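Local coordinates for cupin type-2 domain-containing protein (Streptococcus pyogenes, PDB 1YHF) that is of unknown function but folds as a small cupin-type beta barrel, a scaffold that in many relatives carries a ligand or metal site, at residues 25-30 with 46-51; 50-55 with 97-102; 60-65 with 108-113; 71-76 with 86-91. All blocks are in the same frame, centred on the assembly; numbering follows the deposited sequence.

Interaction 1 of 4, residues 25-30 with 46-51; sequences EQDQML and SLDKGQ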
loop_
_atom_site.group_PDB
_atom_site.type_symbol
_atom_site.label_atom_id
_atom_site.label_comp_id
_atom_site.label_asym_id
_atom_site.label_seq_id
_atom_site.Cartn_x
_atom_site.Cartn_y
_atom_site.Cartn_z
ATOM N N GLU A 25 4.248 7.440 -11.881
ATOM C CA GLU A 25 3.886 8.021 -13.183
ATOM C C GLU A 25 3.136 9.330 -13.016
ATOM O O GLU A 25 2.261 9.441 -12.147
ATOM C CB GLU A 25 3.053 7.055 -14.047
ATOM C CG GLU A 25 3.636 5.636 -14.249
ATOM C CD GLU A 25 4.875 5.602 -15.142
ATOM O OE1 GLU A 25 5.110 6.575 -15.892
ATOM O OE2 GLU A 25 5.625 4.602 -15.069
ATOM N N GLN A 26 3.460 10.300 -13.877
ATOM C CA GLN A 26 2.909 11.654 -13.809
ATOM C C GLN A 26 1.394 11.621 -13.673
ATOM O O GLN A 26 0.706 10.996 -14.493
ATOM C CB GLN A 26 3.312 12.501 -15.041
ATOM C CG GLN A 26 4.821 12.803 -15.166
ATOM C CD GLN A 26 5.140 13.901 -16.202
ATOM O OE1 GLN A 26 4.414 14.915 -16.316
ATOM N NE2 GLN A 26 6.244 13.711 -16.948
ATOM N N ASP A 27 0.904 12.271 -12.618
ATOM C CA ASP A 27 -0.533 12.442 -12.324
ATOM C C ASP A 27 -1.374 11.153 -12.215
ATOM O O ASP A 27 -2.592 11.167 -12.454
ATOM C CB ASP A 27 -1.163 13.407 -13.335
ATOM C CG ASP A 27 -0.519 14.768 -13.299
ATOM O OD1 ASP A 27 -0.094 15.185 -12.201
ATOM O OD2 ASP A 27 -0.418 15.399 -14.370
ATOM N N GLN A 28 -0.716 10.058 -11.834
ATOM C CA GLN A 28 -1.331 8.739 -11.836
ATOM C C GLN A 28 -0.990 7.949 -10.597
ATOM O O GLN A 28 -0.097 8.324 -9.825
ATOM C CB GLN A 28 -0.885 7.936 -13.069
ATOM C CG GLN A 28 -1.546 8.408 -14.352
ATOM C CD GLN A 28 -0.838 7.891 -15.579
ATOM O OE1 GLN A 28 -1.256 6.894 -16.174
ATOM N NE2 GLN A 28 0.242 8.556 -15.962
HETATM N N MSE A 29 -1.732 6.860 -10.429
HETATM C CA MSE A 29 -1.555 5.895 -9.362
HETATM C C MSE A 29 -1.456 4.545 -10.037
HETATM O O MSE A 29 -2.228 4.237 -10.952
HETATM C CB MSE A 29 -2.741 5.917 -8.405
HETATM C CG MSE A 29 -2.595 4.904 -7.277
HETATM SE SE MSE A 29 -3.961 5.042 -5.890
HETATM C CE MSE A 29 -5.461 4.246 -6.899
ATOM N N LEU A 30 -0.487 3.752 -9.585
ATOM C CA LEU A 30 -0.211 2.438 -10.147
ATOM C C LEU A 30 -0.190 1.421 -9.044
ATOM O O LEU A 30 0.217 1.707 -7.914
ATOM C CB LEU A 30 1.162 2.390 -10.830
ATOM C CG LEU A 30 1.385 2.818 -12.262
ATOM C CD1 LEU A 30 1.422 4.338 -12.387
ATOM C CD2 LEU A 30 2.694 2.206 -12.810
ATOM N N SER A 46 2.188 2.987 -6.349
ATOM C CA SER A 46 2.872 4.264 -6.452
ATOM C C SER A 46 1.805 5.337 -6.654
ATOM O O SER A 46 0.874 5.131 -7.403
ATOM C CB SER A 46 3.848 4.262 -7.629
ATOM O OG SER A 46 3.161 4.380 -8.859
ATOM N N LEU A 47 1.961 6.481 -6.001
ATOM C CA LEU A 47 1.106 7.636 -6.268
ATOM C C LEU A 47 2.005 8.798 -6.604
ATOM O O LEU A 47 2.968 9.043 -5.881
ATOM C CB LEU A 47 0.284 7.995 -5.040
ATOM C CG LEU A 47 -0.927 7.150 -4.616
ATOM C CD1 LEU A 47 -0.567 5.729 -4.134
ATOM C CD2 LEU A 47 -1.707 7.880 -3.530
ATOM N N ASP A 48 1.702 9.529 -7.674
ATOM C CA ASP A 48 2.396 10.792 -7.923
ATOM C C ASP A 48 1.977 11.812 -6.883
ATOM O O ASP A 48 0.918 11.681 -6.251
ATOM C CB ASP A 48 2.087 11.337 -9.326
ATOM C CG ASP A 48 3.105 12.402 -9.794
ATOM O OD1 ASP A 48 4.212 12.488 -9.210
ATOM O OD2 ASP A 48 2.779 13.165 -10.738
ATOM N N LYS A 49 2.815 12.829 -6.716
ATOM C CA LYS A 49 2.544 13.954 -5.834
ATOM C C LYS A 49 1.139 14.507 -6.068
ATOM O O LYS A 49 0.737 14.721 -7.219
ATOM C CB LYS A 49 3.609 15.040 -6.045
ATOM C CG LYS A 49 3.352 16.339 -5.296
ATOM C CD LYS A 49 4.620 17.179 -5.135
ATOM C CE LYS A 49 5.023 17.815 -6.456
ATOM N NZ LYS A 49 6.398 18.406 -6.379
ATOM N N GLY A 50 0.390 14.710 -4.982
ATOM C CA GLY A 50 -0.966 15.241 -5.080
ATOM C C GLY A 50 -2.085 14.231 -5.281
ATOM O O GLY A 50 -3.265 14.585 -5.215
ATOM N N GLN A 51 -1.738 12.968 -5.502
ATOM C CA GLN A 51 -2.758 11.946 -5.658
ATOM C C GLN A 51 -3.290 11.538 -4.281
ATOM O O GLN A 51 -2.643 11.791 -3.265
ATOM C CB GLN A 51 -2.224 10.744 -6.464
ATOM C CG GLN A 51 -1.742 11.113 -7.880
ATOM C CD GLN A 51 -2.714 12.018 -8.617
ATOM O OE1 GLN A 51 -2.352 13.117 -9.074
ATOM N NE2 GLN A 51 -3.958 11.582 -8.718
HETATM O O HOH W 1 2.512 6.832 -9.774
HETATM O O HOH W 2 0.268 14.376 -9.741
#
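M29 and L47 face each other as an antiparallel non-hydrogen-bonded pair, and L30 and S46, the next pair, exchange both backbone bonds, L30 N to S46 O (2.9 Å) and S46 N to L30 O (2.8 Å). The ladder gains one more rung where D48 N reaches Q28 O at 3.1 Å; beyond it one type II turn, E25 to Q28, leads into strand 29-37 and another, D48 to Q51, follows strand 40-47. A side chain ties these turns together: with CG anti to the backbone N (chi1 -162°), D48 extends toward the other turn, and its OD2 takes D27 N at 2.8 Å in a nearly straight bond (172°), met on the anti side, 22° out of the carboxylate plane. D27 OD1 comes within 3.8 Å of that same oxygen, two like charges that water near D27 may partly screen. On the strands, M29, a selenomethionine, lies alongside L47, its CG 3.8 Å from L47 CD1. A second water accepts from E25 N and donates to Q28 O and S46 OG, while S46 OG also bonds to M23 O. The arrangement is the open end of a beta hairpin at the edge of the cupin's five-stranded sheet.

Interaction 2 of 4, residues 50-55 with 97-102; sequences GQEIGR and ALYAVE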
loop_
_atom_site.group_PDB
_atom_site.type_symbol
_atom_site.label_atom_id
_atom_site.label_comp_id
_atom_site.label_asym_id
_atom_site.label_seq_id
_atom_site.Cartn_x
_atom_site.Cartn_y
_atom_site.Cartn_z
ATOM N N GLY A 50 0.390 14.710 -4.982
ATOM C CA GLY A 50 -0.966 15.241 -5.080
ATOM C C GLY A 50 -2.085 14.231 -5.281
ATOM O O GLY A 50 -3.265 14.585 -5.215
ATOM N N GLN A 51 -1.738 12.968 -5.502
ATOM C CA GLN A 51 -2.758 11.946 -5.658
ATOM C C GLN A 51 -3.290 11.538 -4.281
ATOM O O GLN A 51 -2.643 11.791 -3.265
ATOM C CB GLN A 51 -2.224 10.744 -6.464
ATOM C CG GLN A 51 -1.742 11.113 -7.880
ATOM C CD GLN A 51 -2.714 12.018 -8.617
ATOM O OE1 GLN A 51 -2.352 13.117 -9.074
ATOM N NE2 GLN A 51 -3.958 11.582 -8.718
ATOM N N GLU A 52 -4.478 10.952 -4.239
ATOM C CA GLU A 52 -5.026 10.515 -2.964
ATOM C C GLU A 52 -5.894 9.267 -3.043
ATOM O O GLU A 52 -6.553 8.976 -4.070
ATOM C CB GLU A 52 -5.775 11.656 -2.246
ATOM C CG GLU A 52 -7.152 11.959 -2.771
ATOM C CD GLU A 52 -7.972 12.817 -1.807
ATOM O OE1 GLU A 52 -9.200 12.589 -1.712
ATOM O OE2 GLU A 52 -7.396 13.716 -1.141
ATOM N N ILE A 53 -5.872 8.531 -1.937
ATOM C CA ILE A 53 -6.793 7.440 -1.714
ATOM C C ILE A 53 -7.818 7.984 -0.729
ATOM O O ILE A 53 -7.469 8.376 0.390
ATOM C CB ILE A 53 -6.064 6.201 -1.169
ATOM C CG1 ILE A 53 -5.040 5.720 -2.205
ATOM C CG2 ILE A 53 -7.066 5.107 -0.801
ATOM C CD1 ILE A 53 -4.085 4.678 -1.708
ATOM N N GLY A 54 -9.068 8.062 -1.183
ATOM C CA GLY A 54 -10.139 8.636 -0.394
ATOM C C GLY A 54 -10.382 7.894 0.900
ATOM O O GLY A 54 -10.063 6.699 1.025
ATOM N N ARG A 55 -10.919 8.630 1.868
ATOM C CA ARG A 55 -11.377 8.086 3.137
ATOM C C ARG A 55 -12.165 6.798 2.937
ATOM O O ARG A 55 -13.080 6.740 2.119
ATOM C CB ARG A 55 -12.253 9.124 3.827
ATOM C CG ARG A 55 -12.349 8.975 5.316
ATOM C CD ARG A 55 -12.725 10.293 5.943
ATOM N NE ARG A 55 -13.180 10.109 7.312
ATOM C CZ ARG A 55 -12.394 10.189 8.385
ATOM N NH1 ARG A 55 -11.101 10.461 8.255
ATOM N NH2 ARG A 55 -12.910 10.011 9.595
ATOM N N ALA A 97 -7.310 7.552 5.234
ATOM C CA ALA A 97 -7.093 8.132 3.922
ATOM C C ALA A 97 -5.604 8.328 3.748
ATOM O O ALA A 97 -4.860 8.360 4.739
ATOM C CB ALA A 97 -7.853 9.461 3.784
ATOM N N LEU A 98 -5.164 8.454 2.498
ATOM C CA LEU A 98 -3.751 8.665 2.193
ATOM C C LEU A 98 -3.605 9.770 1.138
ATOM O O LEU A 98 -4.305 9.749 0.122
ATOM C CB LEU A 98 -3.079 7.359 1.701
ATOM C CG LEU A 98 -3.123 6.085 2.595
ATOM C CD1 LEU A 98 -4.418 5.259 2.427
ATOM C CD2 LEU A 98 -1.922 5.187 2.376
ATOM N N TYR A 99 -2.720 10.738 1.397
ATOM C CA TYR A 99 -2.446 11.806 0.457
ATOM C C TYR A 99 -0.957 11.842 0.135
ATOM O O TYR A 99 -0.108 11.787 1.041
ATOM C CB TYR A 99 -2.922 13.155 1.006
ATOM C CG TYR A 99 -2.541 14.340 0.156
ATOM C CD1 TYR A 99 -3.182 14.584 -1.059
ATOM C CD2 TYR A 99 -1.542 15.221 0.568
ATOM C CE1 TYR A 99 -2.848 15.672 -1.843
ATOM C CE2 TYR A 99 -1.199 16.322 -0.209
ATOM C CZ TYR A 99 -1.857 16.544 -1.407
ATOM O OH TYR A 99 -1.507 17.613 -2.188
ATOM N N ALA A 100 -0.640 11.903 -1.155
ATOM C CA ALA A 100 0.751 11.919 -1.601
ATOM C C ALA A 100 1.322 13.332 -1.454
ATOM O O ALA A 100 1.209 14.159 -2.357
ATOM C CB ALA A 100 0.859 11.419 -3.053
ATOM N N VAL A 101 1.900 13.616 -0.296
ATOM C CA VAL A 101 2.608 14.884 -0.077
ATOM C C VAL A 101 3.695 15.093 -1.134
ATOM O O VAL A 101 3.836 16.189 -1.703
ATOM C CB VAL A 101 3.237 14.954 1.323
ATOM C CG1 VAL A 101 3.956 16.309 1.514
ATOM C CG2 VAL A 101 2.172 14.778 2.375
ATOM N N GLU A 102 4.469 14.039 -1.363
ATOM C CA GLU A 102 5.366 13.939 -2.508
ATOM C C GLU A 102 4.938 12.654 -3.185
ATOM O O GLU A 102 4.170 11.883 -2.601
ATOM C CB GLU A 102 6.816 13.781 -2.067
ATOM C CG GLU A 102 7.267 14.704 -0.968
ATOM C CD GLU A 102 8.675 14.387 -0.501
ATOM O OE1 GLU A 102 9.211 13.311 -0.864
ATOM O OE2 GLU A 102 9.241 15.205 0.249
#
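Y99 stands across from E52 as an antiparallel non-hydrogen-bonded pair, and its ring runs back along the other chain toward G50. From CB, with CG anti to the backbone N (chi1 174°), the side chain leads to CD1, which meets Q51 O at 3.6 Å and has E52 CB at the ring edge. One atom further out, CE1 lies 3.6 Å from G50 O; CZ and finally OH pass G50 CA, the hydroxyl oxygen at 3.8 Å. The ring thus borders the backbone of the turn entering strand 52-56. Beneath it the main chains are bonded in step: G50 N to A100 O (2.8 Å), A100 N to Q51 O (2.9 Å), and a reciprocal pair between I53 and L98. A100 is also the centre of an inverse gamma turn. On the face away from Y99, I53 and L98 lie side by side, I53 CB 4.1 Å from L98 CD1, and both touch M106 of the facing sheet. R55 directs its guanidinium elsewhere, NH1 bonding to D76 O. All hydrogen bonds between the two segments are therefore amide to carbonyl, so the backbone sets the register, while the side chains add apolar packing on one face and an aromatic border on the other.

Interaction 3 of 4, residues 60-65 with 108-113; sequences GDAMVT and LVVVKP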
loop_
_atom_site.group_PDB
_atom_site.type_symbol
_atom_site.label_atom_id
_atom_site.label_comp_id
_atom_site.label_asym_id
_atom_site.label_seq_id
_atom_site.Cartn_x
_atom_site.Cartn_y
_atom_site.Cartn_z
ATOM N N GLY A 60 -10.053 -5.354 7.813
ATOM C CA GLY A 60 -8.761 -5.874 8.272
ATOM C C GLY A 60 -7.823 -4.785 8.780
ATOM O O GLY A 60 -8.090 -3.592 8.585
ATOM N N ASP A 61 -6.744 -5.195 9.459
ATOM C CA ASP A 61 -5.683 -4.263 9.830
ATOM C C ASP A 61 -4.820 -4.074 8.564
ATOM O O ASP A 61 -4.482 -5.042 7.875
ATOM C CB ASP A 61 -4.821 -4.801 10.989
ATOM C CG ASP A 61 -5.517 -4.735 12.360
ATOM O OD1 ASP A 61 -6.406 -3.881 12.573
ATOM O OD2 ASP A 61 -5.142 -5.535 13.251
ATOM N N ALA A 62 -4.464 -2.835 8.280
ATOM C CA ALA A 62 -3.794 -2.479 7.044
ATOM C C ALA A 62 -2.422 -1.879 7.345
ATOM O O ALA A 62 -2.296 -0.746 7.845
ATOM C CB ALA A 62 -4.672 -1.491 6.250
HETATM N N MSE A 63 -1.376 -2.635 7.053
HETATM C CA MSE A 63 -0.042 -2.160 7.376
HETATM C C MSE A 63 0.517 -1.472 6.147
HETATM O O MSE A 63 0.498 -2.034 5.055
HETATM C CB MSE A 63 0.860 -3.304 7.812
HETATM C CG MSE A 63 2.256 -2.852 8.139
HETATM SE SE MSE A 63 3.339 -4.236 8.962
HETATM C CE MSE A 63 3.467 -5.530 7.494
ATOM N N VAL A 64 0.985 -0.241 6.349
ATOM C CA VAL A 64 1.541 0.564 5.278
ATOM C C VAL A 64 3.015 0.752 5.525
ATOM O O VAL A 64 3.401 1.272 6.577
ATOM C CB VAL A 64 0.880 1.968 5.218
ATOM C CG1 VAL A 64 1.584 2.859 4.181
ATOM C CG2 VAL A 64 -0.592 1.849 4.905
ATOM N N THR A 65 3.825 0.352 4.545
ATOM C CA THR A 65 5.260 0.560 4.604
ATOM C C THR A 65 5.651 1.463 3.428
ATOM O O THR A 65 5.415 1.108 2.271
ATOM C CB THR A 65 5.995 -0.807 4.624
ATOM O OG1 THR A 65 5.781 -1.445 5.905
ATOM C CG2 THR A 65 7.453 -0.651 4.395
ATOM N N LEU A 108 1.450 -2.322 0.869
ATOM C CA LEU A 108 0.233 -2.347 1.651
ATOM C C LEU A 108 -0.185 -3.795 1.907
ATOM O O LEU A 108 -0.451 -4.550 0.978
ATOM C CB LEU A 108 -0.870 -1.552 0.920
ATOM C CG LEU A 108 -2.261 -1.614 1.568
ATOM C CD1 LEU A 108 -2.262 -0.827 2.881
ATOM C CD2 LEU A 108 -3.368 -1.104 0.612
ATOM N N VAL A 109 -0.218 -4.188 3.180
ATOM C CA VAL A 109 -0.582 -5.531 3.553
ATOM C C VAL A 109 -1.857 -5.418 4.414
ATOM O O VAL A 109 -1.845 -4.834 5.497
ATOM C CB VAL A 109 0.564 -6.257 4.307
ATOM C CG1 VAL A 109 0.116 -7.636 4.743
ATOM C CG2 VAL A 109 1.823 -6.359 3.411
ATOM N N VAL A 110 -2.960 -5.941 3.894
ATOM C CA VAL A 110 -4.232 -5.849 4.606
ATOM C C VAL A 110 -4.681 -7.214 5.101
ATOM O O VAL A 110 -5.095 -8.092 4.300
ATOM C CB VAL A 110 -5.360 -5.186 3.744
ATOM C CG1 VAL A 110 -6.668 -5.021 4.578
ATOM C CG2 VAL A 110 -4.898 -3.851 3.154
ATOM N N VAL A 111 -4.658 -7.367 6.430
ATOM C CA VAL A 111 -4.923 -8.640 7.042
ATOM C C VAL A 111 -6.348 -8.646 7.602
ATOM O O VAL A 111 -6.660 -7.932 8.558
ATOM C CB VAL A 111 -3.842 -9.022 8.090
ATOM C CG1 VAL A 111 -4.124 -10.427 8.637
ATOM C CG2 VAL A 111 -2.409 -8.966 7.437
ATOM N N LYS A 112 -7.199 -9.435 6.962
ATOM C CA LYS A 112 -8.642 -9.453 7.272
ATOM C C LYS A 112 -9.027 -10.697 8.062
ATOM O O LYS A 112 -8.250 -11.651 8.111
ATOM C CB LYS A 112 -9.456 -9.361 5.970
ATOM C CG LYS A 112 -9.402 -7.972 5.353
ATOM C CD LYS A 112 -9.996 -7.924 3.939
ATOM C CE LYS A 112 -8.915 -8.170 2.899
ATOM N NZ LYS A 112 -9.463 -8.321 1.514
ATOM N N PRO A 113 -10.224 -10.687 8.696
ATOM C CA PRO A 113 -10.704 -11.860 9.429
ATOM C C PRO A 113 -10.627 -13.121 8.580
ATOM O O PRO A 113 -10.960 -13.099 7.385
ATOM C CB PRO A 113 -12.177 -11.527 9.721
ATOM C CG PRO A 113 -12.221 -10.056 9.773
ATOM C CD PRO A 113 -11.185 -9.570 8.768
#
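D61 O is held by V111 N at 2.7 Å in a nearly straight bond (165°), and the CA-H of V110 leans on the same oxygen, its CA 3.4 Å away. The pair belongs to the five-stranded antiparallel sheet of the cupin barrel, where strands 61-68 and 104-111 are neighbours. Two residues along, the pattern recurs: M63 N donates to V109 O at 2.7 Å, V109 N returns a bond to M63 O, and the CA-H groups of A62 and L108 add contacts to V109 O and M63 O respectively. Side chains divide between the faces. D61, M63, V109 and V111 share one, where D61 OD1 turns to A92 N. A62, V64, L108 and V110 share the other. There L108, with CG anti to the backbone N (chi1 174°), sets CD1 against V64 CG2 at 3.7 Å, and A62 CB rests 3.9 Å from V110 CG2. On their far side A62 and V64 bond through their backbones to M90 and I88 of strand 87-90, which places strand 61-68 inside the sheet rather than at its border. The ladder becomes less regular at its outer end, where the D61 N bond to V111 O bends to 132°. Having no side chain, G60 can bring its CA to 3.0 Å from V111 O, while K112 CG packs 3.7 Å from G60 N.

Interaction 4 of 4, residues 71-76 with 86-91; sequences AEITID and QTIVMP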
loop_
_atom_site.group_PDB
_atom_site.type_symbol
_atom_site.label_atom_id
_atom_site.label_comp_id
_atom_site.label_asym_id
_atom_site.label_seq_id
_atom_site.Cartn_x
_atom_site.Cartn_y
_atom_site.Cartn_z
ATOM N N ALA A 71 4.171 10.368 2.663
ATOM C CA ALA A 71 2.740 10.180 2.558
ATOM C C ALA A 71 2.100 10.757 3.792
ATOM O O ALA A 71 2.637 10.619 4.882
ATOM C CB ALA A 71 2.388 8.678 2.430
ATOM N N GLU A 72 0.951 11.397 3.613
ATOM C CA GLU A 72 0.147 11.849 4.725
ATOM C C GLU A 72 -1.002 10.896 4.939
ATOM O O GLU A 72 -1.867 10.709 4.064
ATOM C CB GLU A 72 -0.377 13.245 4.491
ATOM C CG GLU A 72 -1.019 13.868 5.707
ATOM C CD GLU A 72 -1.305 15.338 5.467
ATOM O OE1 GLU A 72 -2.123 15.642 4.571
ATOM O OE2 GLU A 72 -0.697 16.188 6.151
ATOM N N ILE A 73 -0.988 10.287 6.115
ATOM C CA ILE A 73 -1.953 9.285 6.466
ATOM C C ILE A 73 -2.889 9.852 7.520
ATOM O O ILE A 73 -2.464 10.432 8.501
ATOM C CB ILE A 73 -1.239 7.962 6.871
ATOM C CG1 ILE A 73 -0.393 7.492 5.665
ATOM C CG2 ILE A 73 -2.237 6.924 7.403
ATOM C CD1 ILE A 73 0.129 6.116 5.729
ATOM N N THR A 74 -4.177 9.702 7.268
ATOM C CA THR A 74 -5.209 10.090 8.218
ATOM C C THR A 74 -5.824 8.828 8.757
ATOM O O THR A 74 -6.162 7.922 7.989
ATOM C CB THR A 74 -6.321 10.907 7.523
ATOM O OG1 THR A 74 -5.719 12.005 6.838
ATOM C CG2 THR A 74 -7.329 11.422 8.530
ATOM N N ILE A 75 -5.936 8.761 10.075
ATOM C CA ILE A 75 -6.608 7.653 10.736
ATOM C C ILE A 75 -7.625 8.292 11.668
ATOM O O ILE A 75 -7.248 8.971 12.616
ATOM C CB ILE A 75 -5.625 6.736 11.520
ATOM C CG1 ILE A 75 -4.572 6.130 10.586
ATOM C CG2 ILE A 75 -6.395 5.645 12.269
ATOM C CD1 ILE A 75 -3.546 5.245 11.306
ATOM N N ASP A 76 -8.907 8.097 11.358
ATOM C CA ASP A 76 -10.018 8.813 12.015
ATOM C C ASP A 76 -9.800 10.322 11.893
ATOM O O ASP A 76 -9.927 10.880 10.810
ATOM C CB ASP A 76 -10.177 8.384 13.476
ATOM C CG ASP A 76 -11.523 8.794 14.074
ATOM O OD1 ASP A 76 -12.459 9.186 13.326
ATOM O OD2 ASP A 76 -11.637 8.716 15.315
ATOM N N GLN A 86 9.496 4.170 6.931
ATOM C CA GLN A 86 8.594 4.177 8.062
ATOM C C GLN A 86 7.345 3.384 7.756
ATOM O O GLN A 86 6.956 3.224 6.603
ATOM C CB GLN A 86 8.245 5.599 8.503
ATOM C CG GLN A 86 9.444 6.414 8.996
ATOM C CD GLN A 86 9.079 7.842 9.311
ATOM O OE1 GLN A 86 8.046 8.352 8.861
ATOM N NE2 GLN A 86 9.917 8.501 10.102
ATOM N N THR A 87 6.720 2.893 8.823
ATOM C CA THR A 87 5.588 2.015 8.735
ATOM C C THR A 87 4.483 2.442 9.711
ATOM O O THR A 87 4.756 2.955 10.805
ATOM C CB THR A 87 6.047 0.545 9.073
ATOM O OG1 THR A 87 6.826 0.032 7.995
ATOM C CG2 THR A 87 4.873 -0.372 9.318
ATOM N N ILE A 88 3.240 2.204 9.321
ATOM C CA ILE A 88 2.103 2.437 10.208
ATOM C C ILE A 88 1.035 1.382 9.977
ATOM O O ILE A 88 0.800 1.005 8.851
ATOM C CB ILE A 88 1.521 3.885 10.047
ATOM C CG1 ILE A 88 0.477 4.202 11.136
ATOM C CG2 ILE A 88 0.995 4.155 8.605
ATOM C CD1 ILE A 88 0.291 5.694 11.328
ATOM N N VAL A 89 0.395 0.920 11.053
ATOM C CA VAL A 89 -0.717 -0.001 10.951
ATOM C C VAL A 89 -1.985 0.783 11.191
ATOM O O VAL A 89 -2.186 1.348 12.278
ATOM C CB VAL A 89 -0.616 -1.174 11.976
ATOM C CG1 VAL A 89 -1.781 -2.132 11.819
ATOM C CG2 VAL A 89 0.733 -1.916 11.818
HETATM N N MSE A 90 -2.823 0.842 10.158
HETATM C CA MSE A 90 -4.097 1.545 10.234
HETATM C C MSE A 90 -5.129 0.523 10.685
HETATM O O MSE A 90 -5.396 -0.447 9.959
HETATM C CB MSE A 90 -4.458 2.150 8.876
HETATM C CG MSE A 90 -3.291 2.858 8.195
HETATM SE SE MSE A 90 -3.761 3.661 6.479
HETATM C CE MSE A 90 -4.104 2.004 5.424
ATOM N N PRO A 91 -5.696 0.714 11.891
ATOM C CA PRO A 91 -6.570 -0.297 12.521
ATOM C C PRO A 91 -7.888 -0.597 11.790
ATOM O O PRO A 91 -8.504 0.301 11.199
ATOM C CB PRO A 91 -6.835 0.286 13.914
ATOM C CG PRO A 91 -6.649 1.775 13.741
ATOM C CD PRO A 91 -5.517 1.903 12.751
#
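I73 and I75 meet I88 through one shared shape: both isoleucines hold CG1 anti to the carbonyl carbon (chi1 -59° and -60°) and extend on to CD1, which carries each terminal methyl toward the other strand. I73 CD1 arrives at I88 CG2, 3.6 Å away, the two side chains sliding past each other in opposite directions. I75 instead meets I88 tip to tip, CD1 to CD1 at 3.9 Å, and the same methyl also rests on M90 CA and CG. The other branches are used too. I73 CG2, anti to its N, touches the selenium of M90, a selenomethionine, at 3.7 Å, the two side chains crossing at about a right angle; I75 CG2 lies 3.9 Å from P91 CD. No hydrogen bond links the segments, whose strand axes come no nearer than 8.9 Å and are inclined at 27°, so contact is made by apolar side chains filling the space between two backbones. Y80 also packs on I75 and I88, and L98 on I73, while A62 and V64 lie against M90 from its own sheet. Strand 70-75 belongs to the four-stranded sheet and strand 87-90 to the five-stranded one: this is face-to-face packing of two sheets, the hydrophobic interior of a flattened cupin barrel.

Interactions 1 and 3 belong to the five-stranded sheet, interaction 2 to the four-stranded sheet, and interaction 4 joins the two across the interior. Interactions 1 and 2 adjoin, their centres about 9 Å apart, and share G50 and Q51, where the chain leaves strand 40-47 of one sheet for strand 52-56 of the other. Interaction 4 has its centre about 11 Å from those of interactions 2 and 3, with backbone bonds running to each; interactions 1 and 3 lie on opposite sides of the chain's centre, their centres about 21 Å apart. Along the chain interactions 2 and 3 alternate, enclosing interaction 4, so residues distant in sequence close the flattened barrel of this cupin domain.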